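Local atomic coordinates of mersacidin decarboxylase (Bacillus sp., PDB entry 1P3Y), a protein that catalyses the FAD-dependent oxidative decarboxylation of the C-terminal cysteine of the mersacidin precursor peptide to an aminoenethiol, in the biosynthesis of this lantibiotic. Residues N93-T98 and T118-N123. Sequence-based numbering, arbitrary orientation.
With FAD (flavin-adenine dinucleotide), chain B.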
# COMPACT_ATOMS: atom_id res chain seq x y z
N ASN A 93 9.17 -32.15 1.72
CA ASN A 93 7.85 -31.70 1.33
C ASN A 93 7.51 -32.09 -0.12
O ASN A 93 6.50 -32.75 -0.36
CB ASN A 93 7.73 -30.18 1.52
CG ASN A 93 6.40 -29.65 1.02
OD1 ASN A 93 5.33 -30.06 1.49
ND2 ASN A 93 6.46 -28.74 0.03
N ILE A 94 8.34 -31.68 -1.07
CA ILE A 94 8.08 -32.01 -2.48
C ILE A 94 8.00 -33.55 -2.66
O ILE A 94 7.14 -34.04 -3.42
CB ILE A 94 9.17 -31.37 -3.40
CG1 ILE A 94 8.55 -30.20 -4.20
CG2 ILE A 94 9.84 -32.40 -4.29
CD1 ILE A 94 7.27 -30.48 -4.89
N LEU A 95 8.87 -34.29 -1.98
CA LEU A 95 8.84 -35.76 -2.06
C LEU A 95 7.49 -36.24 -1.53
O LEU A 95 6.84 -37.08 -2.17
CB LEU A 95 9.97 -36.40 -1.22
CG LEU A 95 11.40 -36.09 -1.70
CD1 LEU A 95 12.42 -36.70 -0.75
CD2 LEU A 95 11.60 -36.60 -3.13
N GLY A 96 7.06 -35.70 -0.38
CA GLY A 96 5.78 -36.10 0.19
C GLY A 96 4.59 -35.71 -0.69
O GLY A 96 3.58 -36.44 -0.78
N GLN A 97 4.69 -34.58 -1.37
CA GLN A 97 3.58 -34.17 -2.20
C GLN A 97 3.49 -35.02 -3.44
O GLN A 97 2.41 -35.53 -3.78
CB GLN A 97 3.69 -32.67 -2.59
CG GLN A 97 3.08 -31.71 -1.56
CD GLN A 97 3.09 -30.25 -2.00
OE1 GLN A 97 2.44 -29.87 -2.98
NE2 GLN A 97 3.82 -29.42 -1.28
N THR A 98 4.62 -35.20 -4.11
CA THR A 98 4.63 -35.95 -5.36
C THR A 98 4.32 -37.43 -5.13
O THR A 98 3.58 -38.05 -5.90
CB THR A 98 5.96 -35.78 -6.11
OG1 THR A 98 7.05 -35.98 -5.19
CG2 THR A 98 6.06 -34.37 -6.71
N THR A 118 9.91 -38.23 -13.45
CA THR A 118 10.78 -37.15 -12.98
C THR A 118 11.94 -37.69 -12.14
O THR A 118 11.77 -38.61 -11.34
CB THR A 118 9.98 -36.14 -12.08
OG1 THR A 118 8.95 -35.53 -12.86
CG2 THR A 118 10.90 -35.06 -11.50
N ILE A 119 13.12 -37.11 -12.31
CA ILE A 119 14.26 -37.54 -11.51
C ILE A 119 14.43 -36.53 -10.37
O ILE A 119 14.52 -35.32 -10.62
CB ILE A 119 15.57 -37.62 -12.35
CG1 ILE A 119 16.78 -37.68 -11.41
CG2 ILE A 119 15.69 -36.44 -13.27
CD1 ILE A 119 18.10 -37.82 -12.11
N PHE A 120 14.46 -37.03 -9.13
CA PHE A 120 14.61 -36.21 -7.93
C PHE A 120 15.99 -36.27 -7.30
O PHE A 120 16.60 -37.33 -7.23
CB PHE A 120 13.62 -36.66 -6.85
CG PHE A 120 12.20 -36.50 -7.22
CD1 PHE A 120 11.59 -37.40 -8.09
CD2 PHE A 120 11.44 -35.45 -6.68
CE1 PHE A 120 10.24 -37.26 -8.43
CE2 PHE A 120 10.10 -35.29 -7.01
CZ PHE A 120 9.49 -36.20 -7.88
N PHE A 121 16.45 -35.13 -6.80
CA PHE A 121 17.74 -35.07 -6.11
C PHE A 121 17.48 -34.54 -4.70
O PHE A 121 17.73 -33.37 -4.42
CB PHE A 121 18.72 -34.14 -6.82
CG PHE A 121 19.30 -34.71 -8.08
CD1 PHE A 121 18.57 -34.72 -9.26
CD2 PHE A 121 20.61 -35.20 -8.08
CE1 PHE A 121 19.14 -35.21 -10.44
CE2 PHE A 121 21.19 -35.69 -9.25
CZ PHE A 121 20.45 -35.70 -10.44
N PRO A 122 16.96 -35.39 -3.80
CA PRO A 122 16.67 -34.97 -2.43
C PRO A 122 17.85 -34.35 -1.69
O PRO A 122 19.01 -34.66 -1.95
CB PRO A 122 16.21 -36.27 -1.76
CG PRO A 122 15.57 -37.00 -2.87
CD PRO A 122 16.53 -36.78 -4.03
N ASN A 123 17.52 -33.48 -0.75
CA ASN A 123 18.49 -32.78 0.07
C ASN A 123 17.75 -32.25 1.29
O ASN A 123 16.77 -31.53 1.17
CB ASN A 123 19.11 -31.63 -0.74
CG ASN A 123 20.05 -30.79 0.08
OD1 ASN A 123 19.62 -29.91 0.82
ND2 ASN A 123 21.34 -31.06 -0.03
PA FAD B . 6.96 -24.25 -0.76
O1A FAD B . 8.06 -23.19 -0.86
O2A FAD B . 5.89 -24.27 -1.83
O5B FAD B . 6.19 -24.18 0.68
C5B FAD B . 6.71 -23.49 1.86
C4B FAD B . 6.13 -22.09 2.00
O4B FAD B . 5.61 -21.64 0.75
C3B FAD B . 4.94 -21.98 2.98
O3B FAD B . 5.39 -21.10 4.01
C2B FAD B . 3.82 -21.48 2.13
O2B FAD B . 2.82 -20.67 2.69
C1B FAD B . 4.53 -20.78 0.98
N9A FAD B . 3.84 -20.64 -0.35
C8A FAD B . 3.51 -21.63 -1.37
N7A FAD B . 2.89 -21.14 -2.42
C5A FAD B . 2.78 -19.73 -2.15
C6A FAD B . 2.20 -18.61 -2.86
N6A FAD B . 1.63 -18.74 -4.07
N1A FAD B . 2.25 -17.32 -2.25
C2A FAD B . 2.82 -17.14 -1.02
N3A FAD B . 3.42 -18.18 -0.25
C4A FAD B . 3.31 -19.46 -0.95
N1 FAD B . 13.30 -28.72 3.75
C2 FAD B . 13.89 -29.84 3.19
O2 FAD B . 13.23 -30.90 3.02
N3 FAD B . 15.24 -29.78 2.80
C4 FAD B . 16.10 -28.63 2.94
O4 FAD B . 17.33 -28.69 2.56
C4X FAD B . 15.48 -27.52 3.49
N5 FAD B . 16.29 -26.33 3.62
C5X FAD B . 15.66 -25.16 4.16
C6 FAD B . 16.41 -23.96 4.31
C7 FAD B . 15.85 -22.73 4.84
C7M FAD B . 16.77 -21.47 4.95
C8 FAD B . 14.43 -22.73 5.25
C8M FAD B . 13.71 -21.53 5.81
C9 FAD B . 13.65 -23.89 5.12
C9A FAD B . 14.21 -25.13 4.59
N10 FAD B . 13.48 -26.43 4.41
C10 FAD B . 14.09 -27.58 3.88
C1' FAD B . 12.10 -26.46 4.80
C2' FAD B . 11.08 -26.35 3.72
O2' FAD B . 11.29 -25.04 3.03
C3' FAD B . 9.71 -26.37 4.28
O3' FAD B . 9.28 -27.70 4.63
C4' FAD B . 8.62 -25.78 3.33
O4' FAD B . 7.34 -25.81 4.05
C5' FAD B . 8.43 -26.53 2.03
O5' FAD B . 9.34 -26.05 1.03
P FAD B . 9.10 -26.29 -0.51
O1P FAD B . 10.23 -25.67 -1.20
O2P FAD B . 8.90 -27.77 -0.73
O3P FAD B . 7.63 -25.67 -0.79
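Phe120 pushes the CD2-CE2-CZ rim of its ring into a helical turn, where it meets Ile94, Leu95 and Thr98. It stands on an inner strand of the parallel Rossmann-type sheet of this HFCD flavoprotein, and the helix, 92-99, directly follows the neighbouring strand 84-90; the two segments run roughly antiparallel, their axes 10.1 Å apart. A large flat side chain suits the place because it can bridge such a gap. Its CB points toward the helix, and with CG anti to the carbonyl carbon (chi1 -63°) the CD2-CE2 side of the ring meets it. The CG2 branch of Ile94 comes at the ring edge, near its plane, 4.0 Å from Phe120 CE2, while Leu95 CD2 approaches obliquely, 3.7 Å from Phe120 CD2. The other methyl of Leu95 reaches further along the strand: CD1 sits 3.8 Å from Pro122 CG, the two side chains crossing at about a right angle, so one forked leucine serves two partners. Thr118 CG2 lies above one face of the phenyl ring, offset toward the rim, and helix 106-113 adds Val107 and Ala108 against Ile94 and Val111 against Thr98.

The start of the helix segment and the end of the strand segment both reach the FAD. Asn93 extends CG anti to its own N (chi1 175°), and ND2 gives a nearly straight bond of 2.7 Å to FAD O2P; its OD1 accepts from Ala103 N of the second subunit. Beyond Pro122, Asn123 O accepts a hydrogen bond from FAD N3 at 2.8 Å. Thr98 OG1 sits obliquely to the ring, 3.6 Å from Phe120 CE2, and this suits a threonine because its hydroxyl is already satisfied within the helix: OG1 donates to Ile94 O at 2.6 Å, approaching from the face of that carbonyl opposite to Thr98 N.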